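Local structure of CurD (Moorea producens 3L, 5KP7) at residues A[29-34]-A[198-203]. The protein probably acts as an HMG-CoA synthase homologue, condensing acyl groups carried on a carrier protein, and binds 4'-phosphopantetheine. The protein carries 3 engineered substitutions. Residues are numbered along the deposited sequence; the frame is centred on the assembly and turned at random. Where two conformers were deposited one is given.
Sequences GIEALS and ALLVSD
The flat carboxylate of Glu-31 has the CD2 methyl of Leu-200 over one face, 3.6 Å from CD, while Ser-202 comes in at the edge: its OG donates to OE1 over 2.6 Å, using the anti lone pair, the one turned from OE2. Lys-161 also grips OE1 in a salt bridge, and Ser-202 OG is tied in turn to the backbone N of Thr-204. What puts the acid here is an extended chain with CG anti to the backbone N (chi1 173°), rising alongside Leu-200. With an alanine here, Lys-161 would probably lose a countercharge, Ser-202 an acceptor, and the Leu-200 methyl the plate it packs on.

The backbone explains why Glu-31 stands on this face. Glu-31 and Ala-32 both sit opposite Leu-200, a classic beta bulge, and Glu-31 N donates to Leu-200 O at 2.8 Å. A weak second bond runs from Ala-32 N to Leu-200 O at 3.5 Å. Regular antiparallel pairing resumes on either side: Gly-29 with Ser-202 through two bonds, and Ser-34 with Ala-198 through two more.

The opposite face, formed by Ile-30, Leu-33, Leu-199 and Val-201, is all hydrocarbon. Leu-199 reaches Ile-30 with CD1, which meets the isoleucine CD1 at 3.9 Å, and leans CD2 on Leu-33 CG at 3.7 Å.

The two strands are interior neighbours in a mixed sheet, with 161-168 flanking 195-202 and 208-219 flanking 29-36. Helix 75-89 packs on the side of Ala-32, Ser-34 and Ala-198, and Ser-34 OG bonds to Ala-82 O there. Against the aliphatic side lie helix 140-154, at Leu-199 and Val-201, and helix 325-336, at Ile-30 and Leu-33, the helix-on-both-faces layering expected of a thiolase fold.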
ATOM      1  N   GLY A  29       7.496 -17.364  10.100  1.00 26.17           N
ATOM      2  CA  GLY A  29       6.696 -16.176   9.836  1.00 25.33           C
ATOM      3  C   GLY A  29       7.170 -14.961  10.583  1.00 24.44           C
ATOM      4  O   GLY A  29       8.383 -14.816  10.855  1.00 24.23           O
ATOM      5  N   ILE A  30       6.221 -14.096  10.929  1.00 23.87           N
ATOM      6  CA  ILE A  30       6.550 -12.811  11.504  1.00 23.36           C
ATOM      7  C   ILE A  30       6.600 -12.968  13.010  1.00 24.03           C
ATOM      8  O   ILE A  30       5.574 -13.241  13.630  1.00 24.98           O
ATOM      9  CB  ILE A  30       5.526 -11.714  11.097  1.00 23.07           C
ATOM     10  CG1 ILE A  30       5.515 -11.554   9.567  1.00 22.64           C
ATOM     11  CG2 ILE A  30       5.886 -10.400  11.754  1.00 22.80           C
ATOM     12  CD1 ILE A  30       4.365 -10.708   9.031  1.00 22.68           C
ATOM     13  N   GLU A  31       7.803 -12.798  13.572  1.00 24.03           N
ATOM     14  CA  GLU A  31       8.041 -12.813  15.025  1.00 24.97           C
ATOM     15  C   GLU A  31       7.664 -11.500  15.686  1.00 24.88           C
ATOM     16  O   GLU A  31       7.177 -11.480  16.810  1.00 25.84           O
ATOM     17  CB  GLU A  31       9.536 -13.133  15.297  1.00 25.54           C
ATOM     18  CG  GLU A  31       9.955 -13.027  16.748  1.00 26.72           C
ATOM     19  CD  GLU A  31      11.386 -13.428  17.048  1.00 27.40           C
ATOM     20  OE1 GLU A  31      11.955 -14.288  16.336  1.00 27.76           O
ATOM     21  OE2 GLU A  31      11.933 -12.891  18.049  1.00 28.49           O
ATOM     22  N   ALA A  32       7.884 -10.393  14.986  1.00 24.12           N
ATOM     23  CA  ALA A  32       7.559  -9.068  15.501  1.00 24.46           C
ATOM     24  C   ALA A  32       7.281  -8.119  14.356  1.00 23.67           C
ATOM     25  O   ALA A  32       7.831  -8.279  13.263  1.00 22.77           O
ATOM     26  CB  ALA A  32       8.699  -8.547  16.370  1.00 25.01           C
ATOM     27  N   LEU A  33       6.368  -7.173  14.598  1.00 24.19           N
ATOM     28  CA  LEU A  33       5.972  -6.212  13.573  1.00 23.77           C
ATOM     29  C   LEU A  33       5.851  -4.855  14.251  1.00 23.74           C
ATOM     30  O   LEU A  33       5.174  -4.725  15.287  1.00 24.58           O
ATOM     31  CB  LEU A  33       4.604  -6.615  12.977  1.00 24.87           C
ATOM     32  CG  LEU A  33       4.011  -5.778  11.819  1.00 25.18           C
ATOM     33  CD1 LEU A  33       2.957  -6.574  11.083  1.00 26.21           C
ATOM     34  CD2 LEU A  33       3.392  -4.475  12.274  1.00 25.86           C
ATOM     35  N   SER A  34       6.431  -3.839  13.633  0.50 22.91           N
ATOM     36  CA  SER A  34       6.365  -2.493  14.172  0.50 23.07           C
ATOM     37  C   SER A  34       6.166  -1.503  13.029  0.50 22.52           C
ATOM     38  O   SER A  34       6.562  -1.776  11.883  0.50 21.98           O
ATOM     39  CB  SER A  34       7.611  -2.216  15.003  0.50 23.52           C
ATOM     40  OG  SER A  34       7.631  -0.882  15.452  0.50 23.80           O
ATOM     41  N   ALA A 198       8.240  -2.566   9.740  1.00 19.78           N
ATOM     42  CA  ALA A 198       9.348  -3.502   9.960  1.00 20.05           C
ATOM     43  C   ALA A 198       8.856  -4.838  10.435  1.00 20.60           C
ATOM     44  O   ALA A 198       7.998  -4.903  11.339  1.00 20.84           O
ATOM     45  CB  ALA A 198      10.312  -2.934  10.983  1.00 20.43           C
ATOM     46  N   LEU A 199       9.389  -5.896   9.823  1.00 20.65           N
ATOM     47  CA  LEU A 199       9.063  -7.283  10.174  1.00 21.51           C
ATOM     48  C   LEU A 199      10.312  -8.026  10.596  1.00 21.69           C
ATOM     49  O   LEU A 199      11.323  -8.022   9.861  1.00 21.77           O
ATOM     50  CB  LEU A 199       8.472  -8.049   8.983  1.00 21.95           C
ATOM     51  CG  LEU A 199       7.296  -7.426   8.242  1.00 22.19           C
ATOM     52  CD1 LEU A 199       6.820  -8.336   7.117  1.00 22.59           C
ATOM     53  CD2 LEU A 199       6.176  -7.097   9.180  1.00 22.80           C
ATOM     54  N   LEU A 200      10.264  -8.688  11.750  1.00 21.74           N
ATOM     55  CA  LEU A 200      11.295  -9.637  12.123  1.00 22.28           C
ATOM     56  C   LEU A 200      10.778 -10.998  11.754  1.00 22.52           C
ATOM     57  O   LEU A 200       9.698 -11.360  12.173  1.00 22.98           O
ATOM     58  CB  LEU A 200      11.593  -9.535  13.617  1.00 22.87           C
ATOM     59  CG  LEU A 200      12.722 -10.389  14.208  1.00 23.48           C
ATOM     60  CD1 LEU A 200      14.047  -9.987  13.594  1.00 23.29           C
ATOM     61  CD2 LEU A 200      12.755 -10.338  15.717  1.00 24.28           C
ATOM     62  N   VAL A 201      11.538 -11.739  10.946  1.00 22.41           N
ATOM     63  CA  VAL A 201      11.116 -13.022  10.431  1.00 22.95           C
ATOM     64  C   VAL A 201      12.014 -14.133  11.010  1.00 23.76           C
ATOM     65  O   VAL A 201      13.244 -14.010  11.008  1.00 23.60           O
ATOM     66  CB  VAL A 201      11.164 -13.034   8.883  1.00 22.70           C
ATOM     67  CG1 VAL A 201      10.812 -14.405   8.320  1.00 23.30           C
ATOM     68  CG2 VAL A 201      10.249 -11.931   8.349  1.00 22.48           C
ATOM     69  N   SER A 202      11.393 -15.224  11.472  1.00 24.30           N
ATOM     70  CA  SER A 202      12.115 -16.285  12.148  1.00 25.41           C
ATOM     71  C   SER A 202      11.281 -17.572  12.218  1.00 26.49           C
ATOM     72  O   SER A 202      10.161 -17.626  11.696  1.00 25.96           O
ATOM     73  CB  SER A 202      12.443 -15.841  13.581  1.00 25.88           C
ATOM     74  OG  SER A 202      11.298 -15.973  14.420  1.00 26.19           O
ATOM     75  N   ASP A 203      11.853 -18.579  12.869  1.00 28.14           N
ATOM     76  CA  ASP A 203      11.176 -19.840  13.130  1.00 29.70           C
ATOM     77  C   ASP A 203      10.312 -19.828  14.401  1.00 30.08           C
ATOM     78  O   ASP A 203       9.809 -20.862  14.776  1.00 30.25           O
ATOM     79  CB  ASP A 203      12.175 -21.001  13.147  1.00 31.51           C
ATOM     80  CG  ASP A 203      13.141 -20.945  14.318  1.00 33.38           C
ATOM     81  OD1 ASP A 203      13.122 -19.982  15.116  1.00 34.51           O
ATOM     82  OD2 ASP A 203      13.947 -21.896  14.436  1.00 36.50           O
TER